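Local coordinates for protein (S)-2-haloacid dehalogenase IVA (Burkholderia cepacia, PDB 2NO4) that catalyses the hydrolytic dehalogenation of short-chain (S)-2-haloalkanoic acids, giving the (R)-2-hydroxyalkanoic acids with inversion of configuration, at residues R203-G208 / K219-S224; Y22-D27 / S185-D190; E44-L49 / Y85-R90; L73-L78 / R96-Y101. All blocks are in the same frame, centred on the assembly; numbering follows the deposited sequence. Where two conformers were deposited one is given.

Contact 1 (R203-G208 / K219-S224); sequences RINRQG and KHQVNS. With SO4 (sulfate ion), chain L.
At one border of the parallel sheet of the Rossmann-like HAD core, Arg-203 and Ile-204 on strand 200-204 pair with Gln-221 and Val-222 on the outermost strand 220-222. The pairing is parallel: Arg-203 N donates to His-220 O, Val-222 N to Arg-203 O, and Asn-205 N to Val-222 O at 2.8 Å, the last carrying the pairing one residue past the strand's end. On the face that bears Arg-203 and Gln-221, the two side chains run side by side in the same direction, with Arg-203 CD 3.5 Å from Gln-221 OE1. That oxygen also accepts from Asn-205 ND2 at 2.9 Å; the hydrogen bond is nearly straight (166°) and OE1 lies in the plane of the asparagine amide, but the donor stands 60° out of the glutamine carbonyl plane, and the two amide planes are 74° apart. Asn-205 OD1 in turn takes a bond from the backbone N of Asn-209. On the other face Ile-204 CD1 presses on Val-222 CG2 at 3.5 Å, a tight contact. Beyond the strands, Arg-206 NE and NH2 grip a sulfate, probably from the crystallisation liquor, whose O4 is 2.7 Å from Ser-224 OG, a further hydrogen bond. Helix 188-197 packs on Arg-203 through Ala-188 and Leu-191, while helix 228-232 meets Ile-204 through Leu-228, so helices flank both faces of this border.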
loop_
_atom_site.group_PDB
_atom_site.type_symbol
_atom_site.label_atom_id
_atom_site.label_comp_id
_atom_site.label_asym_id
_atom_site.label_seq_id
_atom_site.Cartn_x
_atom_site.Cartn_y
_atom_site.Cartn_z
ATOM N N ARG B 203 7.562 11.437 -14.893
ATOM C CA ARG B 203 8.220 10.885 -13.710
ATOM C C ARG B 203 9.581 11.560 -13.438
ATOM O O ARG B 203 10.396 11.708 -14.349
ATOM C CB ARG B 203 8.443 9.388 -13.903
ATOM C CG ARG B 203 9.222 8.832 -12.743
ATOM C CD ARG B 203 8.946 7.447 -12.492
ATOM N NE ARG B 203 9.538 7.031 -11.223
ATOM C CZ ARG B 203 9.585 5.766 -10.831
ATOM N NH1 ARG B 203 9.102 4.814 -11.612
ATOM N NH2 ARG B 203 10.158 5.450 -9.677
ATOM N N ILE B 204 9.793 11.982 -12.190
ATOM C CA ILE B 204 11.137 12.294 -11.678
ATOM C C ILE B 204 11.669 11.003 -11.044
ATOM O O ILE B 204 11.194 10.592 -9.987
ATOM C CB ILE B 204 11.158 13.444 -10.654
ATOM C CG1 ILE B 204 10.240 14.609 -11.085
ATOM C CG2 ILE B 204 12.604 13.946 -10.415
ATOM C CD1 ILE B 204 10.628 15.285 -12.382
ATOM N N ASN B 205 12.595 10.351 -11.748
ATOM C CA ASN B 205 13.191 9.094 -11.323
ATOM C C ASN B 205 14.653 9.389 -11.019
ATOM O O ASN B 205 15.535 9.307 -11.890
ATOM C CB ASN B 205 13.003 8.029 -12.406
ATOM C CG ASN B 205 13.310 6.625 -11.913
ATOM O OD1 ASN B 205 13.950 6.434 -10.861
ATOM N ND2 ASN B 205 12.886 5.637 -12.681
ATOM N N ARG B 206 14.898 9.815 -9.784
ATOM C CA ARG B 206 16.238 10.269 -9.383
ATOM C C ARG B 206 17.277 9.137 -9.371
ATOM O O ARG B 206 18.423 9.365 -9.738
ATOM C CB ARG B 206 16.163 10.919 -8.014
ATOM C CG ARG B 206 15.535 12.302 -8.068
ATOM C CD ARG B 206 15.485 12.959 -6.719
ATOM N NE ARG B 206 14.793 14.221 -6.919
ATOM C CZ ARG B 206 13.483 14.409 -6.751
ATOM N NH1 ARG B 206 12.692 13.400 -6.369
ATOM N NH2 ARG B 206 12.968 15.596 -7.028
ATOM N N GLN B 207 16.888 7.935 -8.955
ATOM C CA GLN B 207 17.842 6.855 -8.802
ATOM C C GLN B 207 17.748 5.810 -9.920
ATOM O O GLN B 207 18.452 4.841 -9.933
ATOM C CB GLN B 207 17.652 6.188 -7.437
ATOM C CG GLN B 207 17.941 7.084 -6.229
ATOM C CD GLN B 207 17.595 6.394 -4.915
ATOM O OE1 GLN B 207 18.482 5.875 -4.224
ATOM N NE2 GLN B 207 16.300 6.371 -4.565
ATOM N N GLY B 208 16.887 6.039 -10.892
ATOM C CA GLY B 208 16.643 5.052 -11.967
ATOM C C GLY B 208 16.003 3.742 -11.470
ATOM O O GLY B 208 16.425 2.643 -11.839
ATOM N N LYS B 219 4.507 10.192 -20.342
ATOM C CA LYS B 219 4.913 11.048 -21.448
ATOM C C LYS B 219 6.432 11.212 -21.488
ATOM O O LYS B 219 7.007 11.187 -22.581
ATOM C CB LYS B 219 4.228 12.414 -21.390
ATOM C CG LYS B 219 2.860 12.395 -21.993
ATOM C CD LYS B 219 2.961 12.162 -23.495
ATOM C CE LYS B 219 1.652 12.508 -24.185
ATOM N NZ LYS B 219 0.565 11.506 -23.873
ATOM N N HIS B 220 7.061 11.343 -20.319
ATOM C CA HIS B 220 8.490 11.484 -20.216
ATOM C C HIS B 220 8.930 11.040 -18.827
ATOM O O HIS B 220 8.150 10.997 -17.900
ATOM C CB HIS B 220 8.957 12.928 -20.494
ATOM C CG HIS B 220 10.227 13.029 -21.307
ATOM N ND1 HIS B 220 11.475 12.726 -20.802
ATOM C CD2 HIS B 220 10.435 13.433 -22.583
ATOM C CE1 HIS B 220 12.393 12.933 -21.731
ATOM N NE2 HIS B 220 11.784 13.342 -22.828
ATOM N N GLN B 221 10.207 10.736 -18.720
ATOM C CA GLN B 221 10.916 10.493 -17.456
ATOM C C GLN B 221 12.250 11.256 -17.479
ATOM O O GLN B 221 12.961 11.230 -18.486
ATOM C CB GLN B 221 11.204 9.003 -17.270
ATOM C CG GLN B 221 11.979 8.661 -15.988
ATOM C CD GLN B 221 12.028 7.162 -15.753
ATOM O OE1 GLN B 221 11.314 6.636 -14.915
ATOM N NE2 GLN B 221 12.846 6.471 -16.510
ATOM N N VAL B 222 12.573 11.887 -16.358
ATOM C CA VAL B 222 13.791 12.662 -16.178
ATOM C C VAL B 222 14.365 12.305 -14.793
ATOM O O VAL B 222 13.663 11.744 -13.956
ATOM C CB VAL B 222 13.536 14.200 -16.308
ATOM C CG1 VAL B 222 13.057 14.589 -17.724
ATOM C CG2 VAL B 222 12.580 14.754 -15.219
ATOM N N ASN B 223 15.617 12.666 -14.531
ATOM C CA ASN B 223 16.252 12.300 -13.267
ATOM C C ASN B 223 16.330 13.447 -12.262
ATOM O O ASN B 223 16.837 13.280 -11.178
ATOM C CB ASN B 223 17.637 11.645 -13.505
ATOM C CG ASN B 223 18.684 12.629 -14.071
ATOM O OD1 ASN B 223 19.794 12.220 -14.420
ATOM N ND2 ASN B 223 18.332 13.915 -14.177
ATOM N N SER B 224 15.800 14.605 -12.637
ATOM C CA SER B 224 15.908 15.782 -11.828
ATOM C C SER B 224 14.794 16.720 -12.196
ATOM O O SER B 224 14.421 16.826 -13.371
ATOM C CB SER B 224 17.265 16.483 -12.131
ATOM O OG SER B 224 17.314 17.734 -11.497
HETATM S S SO4 L . 16.279 17.462 -7.842
HETATM O O1 SO4 L . 16.030 18.750 -7.153
HETATM O O2 SO4 L . 16.746 16.385 -6.929
HETATM O O3 SO4 L . 15.044 17.104 -8.495
HETATM O O4 SO4 L . 17.383 17.584 -8.776
#

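Contact 2 (Y22-D27 / S185-D190); sequences YGTLLD and SSNAWD. With SO4 (sulfate ion), chain H.
Thr-24 and Asn-187 reach across this contact in opposite senses, each bonding a backbone atom of the other loop. Thr-24 OG1 accepts a fairly straight bond from Ser-186 N at 2.8 Å. The threonine's first torsion (chi1 -55°) sets OG1 opposite its own carbonyl carbon, while CG2 lies over Ser-185 CA at 3.8 Å. From the other loop, Asn-187 ND2 gives a nearly straight bond (170°) to Tyr-22 O at 3.2 Å; the acceptor lies in the plane of the asparagine amide, and the donor is tilted 21° from the carbonyl plane. To one side, Ser-186 brings OG to 3.2 Å from Gly-23 O; its hydrogen bond is to Ile-204 O. Ser-185 OG takes part in an ST turn, accepting from Asn-187 N at 3.0 Å, and donates to Asp-190 OD2. The same carboxylate forms a salt bridge with Lys-161 and a hydrogen bond with Tyr-167. Of a sulfate probably from the crystallisation liquor, O1 accepts from Tyr-22 N at 2.9 Å, and O2 lies at the edge of the tyrosine ring, near its plane. Its further donors include Ala-21, Ser-128, Asn-129 and Lys-161, so it occupies the haloacid-binding site. Thr-24 OG1 is also bonded to the nucleophile Asp-20. The threonine hydroxyl thus ties the nucleophile to the backbone of 185-190, while Asn-187 holds Tyr-22, the residue whose N binds the anion, by its carbonyl: the contact is consistent with second-shell positioning of the active site.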
loop_
_atom_site.group_PDB
_atom_site.type_symbol
_atom_site.label_atom_id
_atom_site.label_comp_id
_atom_site.label_asym_id
_atom_site.label_seq_id
_atom_site.Cartn_x
_atom_site.Cartn_y
_atom_site.Cartn_z
ATOM N N TYR B 22 5.062 15.177 -1.580
ATOM C CA TYR B 22 5.879 14.322 -0.719
ATOM C C TYR B 22 6.580 13.260 -1.563
ATOM O O TYR B 22 5.940 12.316 -2.050
ATOM C CB TYR B 22 5.011 13.675 0.390
ATOM C CG TYR B 22 4.549 14.735 1.371
ATOM C CD1 TYR B 22 5.447 15.262 2.319
ATOM C CD2 TYR B 22 3.253 15.274 1.300
ATOM C CE1 TYR B 22 5.058 16.265 3.229
ATOM C CE2 TYR B 22 2.851 16.287 2.178
ATOM C CZ TYR B 22 3.753 16.793 3.129
ATOM O OH TYR B 22 3.362 17.784 4.017
ATOM N N GLY B 23 7.872 13.453 -1.759
ATOM C CA GLY B 23 8.669 12.545 -2.621
ATOM C C GLY B 23 9.146 13.198 -3.914
ATOM O O GLY B 23 10.120 12.747 -4.520
ATOM N N THR B 24 8.473 14.278 -4.310
ATOM C CA THR B 24 8.744 14.966 -5.581
ATOM C C THR B 24 9.386 16.331 -5.342
ATOM O O THR B 24 10.497 16.584 -5.809
ATOM C CB THR B 24 7.450 15.087 -6.391
ATOM O OG1 THR B 24 6.891 13.780 -6.551
ATOM C CG2 THR B 24 7.680 15.722 -7.813
ATOM N N LEU B 25 8.675 17.205 -4.624
ATOM C CA LEU B 25 9.204 18.524 -4.264
ATOM C C LEU B 25 9.871 18.485 -2.899
ATOM O O LEU B 25 10.827 19.203 -2.681
ATOM C CB LEU B 25 8.093 19.592 -4.249
ATOM C CG LEU B 25 7.419 19.852 -5.610
ATOM C CD1 LEU B 25 6.300 20.877 -5.488
ATOM C CD2 LEU B 25 8.440 20.244 -6.708
ATOM N N LEU B 26 9.351 17.633 -2.012
ATOM C CA LEU B 26 9.804 17.500 -0.622
ATOM C C LEU B 26 10.427 16.123 -0.430
ATOM O O LEU B 26 9.875 15.114 -0.858
ATOM C CB LEU B 26 8.630 17.659 0.345
ATOM C CG LEU B 26 7.920 19.016 0.280
ATOM C CD1 LEU B 26 6.712 19.071 1.222
ATOM C CD2 LEU B 26 8.946 20.107 0.629
ATOM N N ASP B 27 11.548 16.099 0.269
ATOM C CA ASP B 27 12.350 14.882 0.418
ATOM C C ASP B 27 11.885 14.066 1.640
ATOM O O ASP B 27 12.233 14.402 2.762
ATOM C CB ASP B 27 13.813 15.300 0.552
ATOM C CG ASP B 27 14.752 14.144 0.524
ATOM O OD1 ASP B 27 14.351 12.994 0.811
ATOM O OD2 ASP B 27 15.918 14.403 0.205
ATOM N N SER B 185 5.526 13.721 -10.867
ATOM C CA SER B 185 5.649 12.977 -9.586
ATOM C C SER B 185 6.839 12.018 -9.601
ATOM O O SER B 185 7.226 11.511 -10.660
ATOM C CB SER B 185 4.328 12.208 -9.289
ATOM O OG SER B 185 4.380 11.571 -8.003
ATOM N N SER B 186 7.399 11.747 -8.424
ATOM C CA SER B 186 8.323 10.627 -8.234
ATOM C C SER B 186 7.641 9.324 -7.841
ATOM O O SER B 186 8.296 8.276 -7.764
ATOM C CB SER B 186 9.360 10.972 -7.167
ATOM O OG SER B 186 10.154 12.061 -7.601
ATOM N N ASN B 187 6.347 9.388 -7.536
ATOM C CA ASN B 187 5.637 8.197 -7.032
ATOM C C ASN B 187 4.932 7.487 -8.156
ATOM O O ASN B 187 4.019 8.044 -8.729
ATOM C CB ASN B 187 4.633 8.612 -5.940
ATOM C CG ASN B 187 5.327 9.319 -4.780
ATOM O OD1 ASN B 187 6.347 8.847 -4.287
ATOM N ND2 ASN B 187 4.823 10.475 -4.393
ATOM N N ALA B 188 5.385 6.274 -8.479
ATOM C CA ALA B 188 4.850 5.515 -9.610
ATOM C C ALA B 188 3.336 5.256 -9.558
ATOM O O ALA B 188 2.698 5.273 -10.594
ATOM C CB ALA B 188 5.639 4.191 -9.816
ATOM N N TRP B 189 2.775 5.027 -8.359
ATOM C CA TRP B 189 1.339 4.777 -8.179
ATOM C C TRP B 189 0.506 6.063 -8.514
ATOM O O TRP B 189 -0.596 5.991 -9.018
ATOM C CB TRP B 189 1.054 4.259 -6.726
ATOM C CG TRP B 189 1.701 5.059 -5.650
ATOM C CD1 TRP B 189 2.910 4.800 -5.072
ATOM C CD2 TRP B 189 1.231 6.298 -5.060
ATOM N NE1 TRP B 189 3.227 5.775 -4.168
ATOM C CE2 TRP B 189 2.221 6.708 -4.129
ATOM C CE3 TRP B 189 0.071 7.092 -5.223
ATOM C CZ2 TRP B 189 2.118 7.900 -3.359
ATOM C CZ3 TRP B 189 -0.036 8.305 -4.438
ATOM C CH2 TRP B 189 0.981 8.673 -3.522
ATOM N N ASP B 190 1.085 7.212 -8.222
ATOM C CA ASP B 190 0.498 8.522 -8.435
ATOM C C ASP B 190 0.531 8.841 -9.935
ATOM O O ASP B 190 -0.465 9.317 -10.489
ATOM C CB ASP B 190 1.304 9.539 -7.615
ATOM C CG ASP B 190 0.671 10.941 -7.576
ATOM O OD1 ASP B 190 -0.547 11.101 -7.861
ATOM O OD2 ASP B 190 1.442 11.889 -7.232
HETATM S S SO4 H . 1.623 13.485 -1.909
HETATM O O1 SO4 H . 2.189 14.812 -1.998
HETATM O O2 SO4 H . 1.420 13.085 -0.520
HETATM O O3 SO4 H . 0.408 13.353 -2.679
HETATM O O4 SO4 H . 2.652 12.620 -2.482
#

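Contact 3 (E44-L49 / Y85-R90); sequences EALSML and YHLEDR. With SO4 (sulfate ion), chain J.
With CG opposite its carbonyl carbon (chi1 -74°), Tyr-85 sends its ring along helix 43-63, where Leu-46, its own CG opposite the backbone N (chi1 179°), slides past it in the reverse direction. The backbone N of Leu-46 sits over one face of the ring. Leu-46 CD1 comes within 4.1 Å of Tyr-85 CD1, near the root of the ring, and one turn further along the helix Leu-49 CD2 reaches Tyr-85 CE1 at 3.8 Å, approaching obliquely. At the far end of the ring, Ala-45 CB touches the phenol, 3.3 Å from Tyr-85 OH and 3.7 Å from Tyr-85 CZ. The second branch of the contact is purely aliphatic: Leu-87 CD1 meets Leu-46 CD1 at 4.0 Å, so the Leu-46 CD1 methyl touches both the Tyr-85 ring and Leu-87. The chain can present both Tyr-85 and Leu-87 to the helix because it turns sharply at His-86, whose positive phi closes helix 70-84 in a Schellman motif; Asp-89 then N-caps helix 90-102. Away from the helix, Arg-90 holds a sulfate, probably from the crystallisation liquor, through NE to O3 at 3.0 Å and NH2 to O4 at 3.2 Å, with Arg-83 as another donor. Val-39 of helix 36-39 and Ala-81 of helix 70-84 close around Leu-46. No hydrogen bond crosses between 44-49 and 85-90, so the helix-connecting loop is held to helix 43-63 by dispersion and hydrophobic burial, with the polar bonds serving the loop's own turns and the anion.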
loop_
_atom_site.group_PDB
_atom_site.type_symbol
_atom_site.label_atom_id
_atom_site.label_comp_id
_atom_site.label_asym_id
_atom_site.label_seq_id
_atom_site.Cartn_x
_atom_site.Cartn_y
_atom_site.Cartn_z
ATOM N N GLU B 44 17.459 3.886 8.752
ATOM C CA GLU B 44 16.986 3.674 7.366
ATOM C C GLU B 44 15.782 2.692 7.257
ATOM O O GLU B 44 14.810 2.992 6.551
ATOM C CB GLU B 44 18.146 3.290 6.403
ATOM C CG GLU B 44 17.689 3.029 4.946
ATOM C CD GLU B 44 16.918 4.221 4.317
ATOM O OE1 GLU B 44 17.248 5.399 4.632
ATOM O OE2 GLU B 44 15.963 3.981 3.524
ATOM N N ALA B 45 15.840 1.553 7.962
ATOM C CA ALA B 45 14.748 0.601 7.947
ATOM C C ALA B 45 13.468 1.224 8.566
ATOM O O ALA B 45 12.352 1.017 8.044
ATOM C CB ALA B 45 15.159 -0.720 8.656
ATOM N N LEU B 46 13.647 2.001 9.640
ATOM C CA LEU B 46 12.553 2.772 10.259
ATOM C C LEU B 46 11.928 3.753 9.259
ATOM O O LEU B 46 10.713 3.779 9.096
ATOM C CB LEU B 46 13.037 3.597 11.456
ATOM C CG LEU B 46 11.923 4.436 12.126
ATOM C CD1 LEU B 46 11.236 3.612 13.193
ATOM C CD2 LEU B 46 12.489 5.680 12.750
ATOM N N SER B 47 12.781 4.543 8.611
ATOM C CA SER B 47 12.352 5.492 7.585
ATOM C C SER B 47 11.522 4.823 6.481
ATOM O O SER B 47 10.486 5.351 6.097
ATOM C CB SER B 47 13.560 6.214 6.999
ATOM O OG SER B 47 13.134 7.289 6.182
ATOM N N MET B 48 11.993 3.683 5.965
ATOM C CA MET B 48 11.268 2.943 4.934
ATOM C C MET B 48 9.904 2.421 5.421
ATOM O O MET B 48 8.921 2.478 4.693
ATOM C CB MET B 48 12.086 1.781 4.422
ATOM C CG MET B 48 13.395 2.188 3.747
ATOM S SD MET B 48 14.353 0.677 3.284
ATOM C CE MET B 48 13.091 -0.118 2.284
ATOM N N LEU B 49 9.848 1.892 6.635
ATOM C CA LEU B 49 8.564 1.394 7.175
ATOM C C LEU B 49 7.575 2.523 7.433
ATOM O O LEU B 49 6.387 2.357 7.134
ATOM C CB LEU B 49 8.762 0.589 8.461
ATOM C CG LEU B 49 7.515 -0.068 9.078
ATOM C CD1 LEU B 49 6.773 -1.054 8.148
ATOM C CD2 LEU B 49 7.981 -0.794 10.339
ATOM N N TYR B 85 10.362 -1.332 15.768
ATOM C CA TYR B 85 11.814 -1.334 16.007
ATOM C C TYR B 85 12.210 -1.339 17.486
ATOM O O TYR B 85 13.421 -1.277 17.827
ATOM C CB TYR B 85 12.544 -0.280 15.134
ATOM C CG TYR B 85 12.586 -0.786 13.706
ATOM C CD1 TYR B 85 11.566 -0.461 12.787
ATOM C CD2 TYR B 85 13.581 -1.698 13.312
ATOM C CE1 TYR B 85 11.562 -0.992 11.500
ATOM C CE2 TYR B 85 13.612 -2.216 12.030
ATOM C CZ TYR B 85 12.607 -1.882 11.135
ATOM O OH TYR B 85 12.647 -2.456 9.898
ATOM N N HIS B 86 11.176 -1.397 18.343
ATOM C CA HIS B 86 11.286 -1.431 19.825
ATOM C C HIS B 86 12.229 -0.319 20.306
ATOM O O HIS B 86 13.153 -0.560 21.095
ATOM C CB HIS B 86 11.841 -2.781 20.320
ATOM C CG HIS B 86 10.871 -3.918 20.304
ATOM N ND1 HIS B 86 9.809 -4.007 19.421
ATOM C CD2 HIS B 86 10.846 -5.063 21.025
ATOM C CE1 HIS B 86 9.147 -5.128 19.641
ATOM N NE2 HIS B 86 9.761 -5.793 20.597
ATOM N N LEU B 87 12.025 0.899 19.819
ATOM C CA LEU B 87 13.018 1.945 20.075
ATOM C C LEU B 87 12.919 2.491 21.507
ATOM O O LEU B 87 11.838 2.562 22.068
ATOM C CB LEU B 87 12.939 3.037 19.017
ATOM C CG LEU B 87 13.717 2.597 17.755
ATOM C CD1 LEU B 87 13.287 3.382 16.564
ATOM C CD2 LEU B 87 15.208 2.780 17.971
ATOM N N GLU B 88 14.064 2.807 22.115
ATOM C CA GLU B 88 14.071 3.586 23.348
ATOM C C GLU B 88 13.590 5.039 23.091
ATOM O O GLU B 88 13.884 5.632 22.045
ATOM C CB GLU B 88 15.474 3.591 23.952
ATOM C CG GLU B 88 15.618 4.522 25.130
ATOM C CD GLU B 88 17.033 4.560 25.699
ATOM O OE1 GLU B 88 17.182 4.998 26.870
ATOM O OE2 GLU B 88 17.998 4.165 24.994
ATOM N N ASP B 89 12.858 5.591 24.063
ATOM C CA ASP B 89 12.398 6.983 24.055
ATOM C C ASP B 89 11.558 7.284 22.811
ATOM O O ASP B 89 11.845 8.223 22.068
ATOM C CB ASP B 89 13.556 7.996 24.217
ATOM C CG ASP B 89 13.053 9.477 24.380
ATOM O OD1 ASP B 89 11.878 9.710 24.767
ATOM O OD2 ASP B 89 13.847 10.399 24.093
ATOM N N ARG B 90 10.522 6.471 22.600
ATOM C CA ARG B 90 9.628 6.655 21.458
ATOM C C ARG B 90 8.884 7.988 21.536
ATOM O O ARG B 90 8.662 8.616 20.511
ATOM C CB ARG B 90 8.668 5.474 21.313
ATOM C CG ARG B 90 9.391 4.181 20.917
ATOM C CD ARG B 90 8.402 3.156 20.467
ATOM N NE ARG B 90 7.651 2.520 21.542
ATOM C CZ ARG B 90 8.108 1.491 22.266
ATOM N NH1 ARG B 90 9.337 1.033 22.099
ATOM N NH2 ARG B 90 7.359 0.947 23.204
HETATM S S SO4 J . 4.438 3.799 22.968
HETATM O O1 SO4 J . 5.174 4.907 23.576
HETATM O O2 SO4 J . 3.012 4.074 22.973
HETATM O O3 SO4 J . 4.889 3.685 21.585
HETATM O O4 SO4 J . 4.632 2.549 23.702
#

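Contact 4 (L73-L78 / R96-Y101); sequences LTDEAL and RLMSAY
Met-98, Leu-78 and Thr-74 lose the most surface where helix 70-84 meets helix 90-102. Bent at both chi2 and chi3, the Met-98 chain folds across to the other helix and lays CE against Asp-75, 3.6 Å from Asp-75 N and 3.7 Å from Asp-75 CB. Leu-78 slides past it in the opposite direction, putting CD2 3.7 Å from Met-98 SD. The same CD2 lies 3.7 Å from Leu-97 CB, and Leu-78 CD1 meets Leu-97 CD1, the two leucines crossing at about a right angle. Thr-74 divides its roles: CG2 stands over the centre of the Tyr-101 ring, 4.0 Å from the centroid and 5° off the normal, a CH-pi contact, while OG1 bonds Phe-70 O and Gln-54. Tyr-101 OH also bonds Gln-54, and Asp-75 OD1 forms a salt bridge with Lys-94. The segment axes pass 10.9 Å apart at 144°, so the helices run roughly antiparallel, as expected for a helical hairpin joined by a short loop. This hairpin belongs to the helical cap that accompanies the Rossmann-like core in L-2-haloacid dehalogenases.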
loop_
_atom_site.group_PDB
_atom_site.type_symbol
_atom_site.label_atom_id
_atom_site.label_comp_id
_atom_site.label_asym_id
_atom_site.label_seq_id
_atom_site.Cartn_x
_atom_site.Cartn_y
_atom_site.Cartn_z
ATOM N N LEU B 73 -2.425 10.006 9.693
ATOM C CA LEU B 73 -1.831 8.780 9.162
ATOM C C LEU B 73 -0.303 8.726 9.300
ATOM O O LEU B 73 0.263 7.643 9.534
ATOM C CB LEU B 73 -2.178 8.604 7.673
ATOM C CG LEU B 73 -3.676 8.620 7.338
ATOM C CD1 LEU B 73 -3.917 8.135 5.910
ATOM C CD2 LEU B 73 -4.584 7.927 8.387
ATOM N N THR B 74 0.346 9.876 9.103
ATOM C CA THR B 74 1.790 10.034 9.262
ATOM C C THR B 74 2.186 9.691 10.710
ATOM O O THR B 74 3.135 8.959 10.946
ATOM C CB THR B 74 2.258 11.455 8.835
ATOM O OG1 THR B 74 1.845 11.674 7.476
ATOM C CG2 THR B 74 3.807 11.604 8.941
ATOM N N ASP B 75 1.426 10.227 11.664
ATOM C CA ASP B 75 1.594 9.985 13.092
ATOM C C ASP B 75 1.412 8.486 13.436
ATOM O O ASP B 75 2.275 7.871 14.077
ATOM C CB ASP B 75 0.595 10.902 13.852
ATOM C CG ASP B 75 0.832 10.928 15.355
ATOM O OD1 ASP B 75 0.472 9.960 16.043
ATOM O OD2 ASP B 75 1.389 11.928 15.845
ATOM N N GLU B 76 0.303 7.898 12.990
ATOM C CA GLU B 76 0.009 6.488 13.228
ATOM C C GLU B 76 1.099 5.563 12.636
ATOM O O GLU B 76 1.510 4.607 13.270
ATOM C CB GLU B 76 -1.364 6.124 12.657
ATOM C CG GLU B 76 -2.503 6.802 13.442
ATOM C CD GLU B 76 -3.865 6.670 12.766
ATOM O OE1 GLU B 76 -3.932 6.288 11.571
ATOM O OE2 GLU B 76 -4.882 7.003 13.439
ATOM N N ALA B 77 1.534 5.880 11.418
ATOM C CA ALA B 77 2.606 5.131 10.732
ATOM C C ALA B 77 3.937 5.227 11.476
ATOM O O ALA B 77 4.673 4.238 11.575
ATOM C CB ALA B 77 2.741 5.611 9.236
ATOM N N LEU B 78 4.250 6.410 12.016
ATOM C CA LEU B 78 5.495 6.581 12.739
ATOM C C LEU B 78 5.448 5.812 14.053
ATOM O O LEU B 78 6.414 5.166 14.417
ATOM C CB LEU B 78 5.794 8.041 13.045
ATOM C CG LEU B 78 7.063 8.362 13.872
ATOM C CD1 LEU B 78 8.337 7.830 13.212
ATOM C CD2 LEU B 78 7.154 9.882 14.142
ATOM N N ARG B 96 10.269 14.692 17.834
ATOM C CA ARG B 96 11.358 15.127 16.947
ATOM C C ARG B 96 11.108 14.798 15.479
ATOM O O ARG B 96 11.320 15.627 14.579
ATOM C CB ARG B 96 12.681 14.483 17.361
ATOM C CG ARG B 96 13.383 15.198 18.516
ATOM C CD ARG B 96 14.767 14.572 18.785
ATOM N NE ARG B 96 15.751 15.085 17.824
ATOM C CZ ARG B 96 16.646 16.031 18.112
ATOM N NH1 ARG B 96 16.712 16.537 19.345
ATOM N NH2 ARG B 96 17.490 16.462 17.174
ATOM N N LEU B 97 10.658 13.576 15.235
ATOM C CA LEU B 97 10.461 13.102 13.840
ATOM C C LEU B 97 9.231 13.744 13.163
ATOM O O LEU B 97 9.283 14.120 11.990
ATOM C CB LEU B 97 10.451 11.574 13.802
ATOM C CG LEU B 97 11.814 10.875 14.033
ATOM C CD1 LEU B 97 11.656 9.355 13.992
ATOM C CD2 LEU B 97 12.818 11.305 12.999
ATOM N N MET B 98 8.150 13.914 13.924
ATOM C CA MET B 98 6.968 14.663 13.447
ATOM C C MET B 98 7.268 16.152 13.181
ATOM O O MET B 98 6.792 16.708 12.187
ATOM C CB MET B 98 5.785 14.493 14.418
ATOM C CG MET B 98 5.205 13.062 14.492
ATOM S SD MET B 98 4.668 12.347 12.898
ATOM C CE MET B 98 3.166 13.277 12.521
ATOM N N SER B 99 8.070 16.796 14.046
ATOM C CA SER B 99 8.483 18.190 13.798
ATOM C C SER B 99 9.323 18.300 12.555
ATOM O O SER B 99 9.172 19.243 11.801
ATOM C CB SER B 99 9.297 18.778 14.953
ATOM O OG SER B 99 8.519 18.724 16.108
ATOM N N ALA B 100 10.203 17.326 12.339
ATOM C CA ALA B 100 11.022 17.318 11.144
ATOM C C ALA B 100 10.171 17.121 9.897
ATOM O O ALA B 100 10.429 17.721 8.866
ATOM C CB ALA B 100 12.118 16.251 11.263
ATOM N N TYR B 101 9.124 16.314 9.999
ATOM C CA TYR B 101 8.253 16.048 8.879
ATOM C C TYR B 101 7.457 17.299 8.520
ATOM O O TYR B 101 7.176 17.576 7.349
ATOM C CB TYR B 101 7.283 14.882 9.197
ATOM C CG TYR B 101 6.856 14.166 7.927
ATOM C CD1 TYR B 101 7.520 13.002 7.506
ATOM C CD2 TYR B 101 5.829 14.681 7.107
ATOM C CE1 TYR B 101 7.156 12.357 6.335
ATOM C CE2 TYR B 101 5.479 14.049 5.927
ATOM C CZ TYR B 101 6.153 12.887 5.559
ATOM O OH TYR B 101 5.806 12.252 4.414
#

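Overall arrangement
Contact 2 lies at the catalytic centre, its centre about 4 Å from that of the chain, and contact 1 adjoins it, with centres about 11 Å apart. Two probable hydrogen bonds join them: Arg-206 NH2 to Thr-24 O at 2.9 Å and Ser-186 OG to Ile-204 O at 3.0 Å. Contacts 3 and 4 lie in the helical part and are both nested in the chain between 22-27 and 185-190. Their centres are about 12 Å apart, and Leu-46 CD2 touches Leu-97 CD1 at 4.0 Å. Contact 4 reaches the substrate site through Tyr-101, whose CE2 is 3.5 Å from Tyr-22 CE1. Contact 3 stays clear of contact 2, about 8 Å away at the nearest atoms.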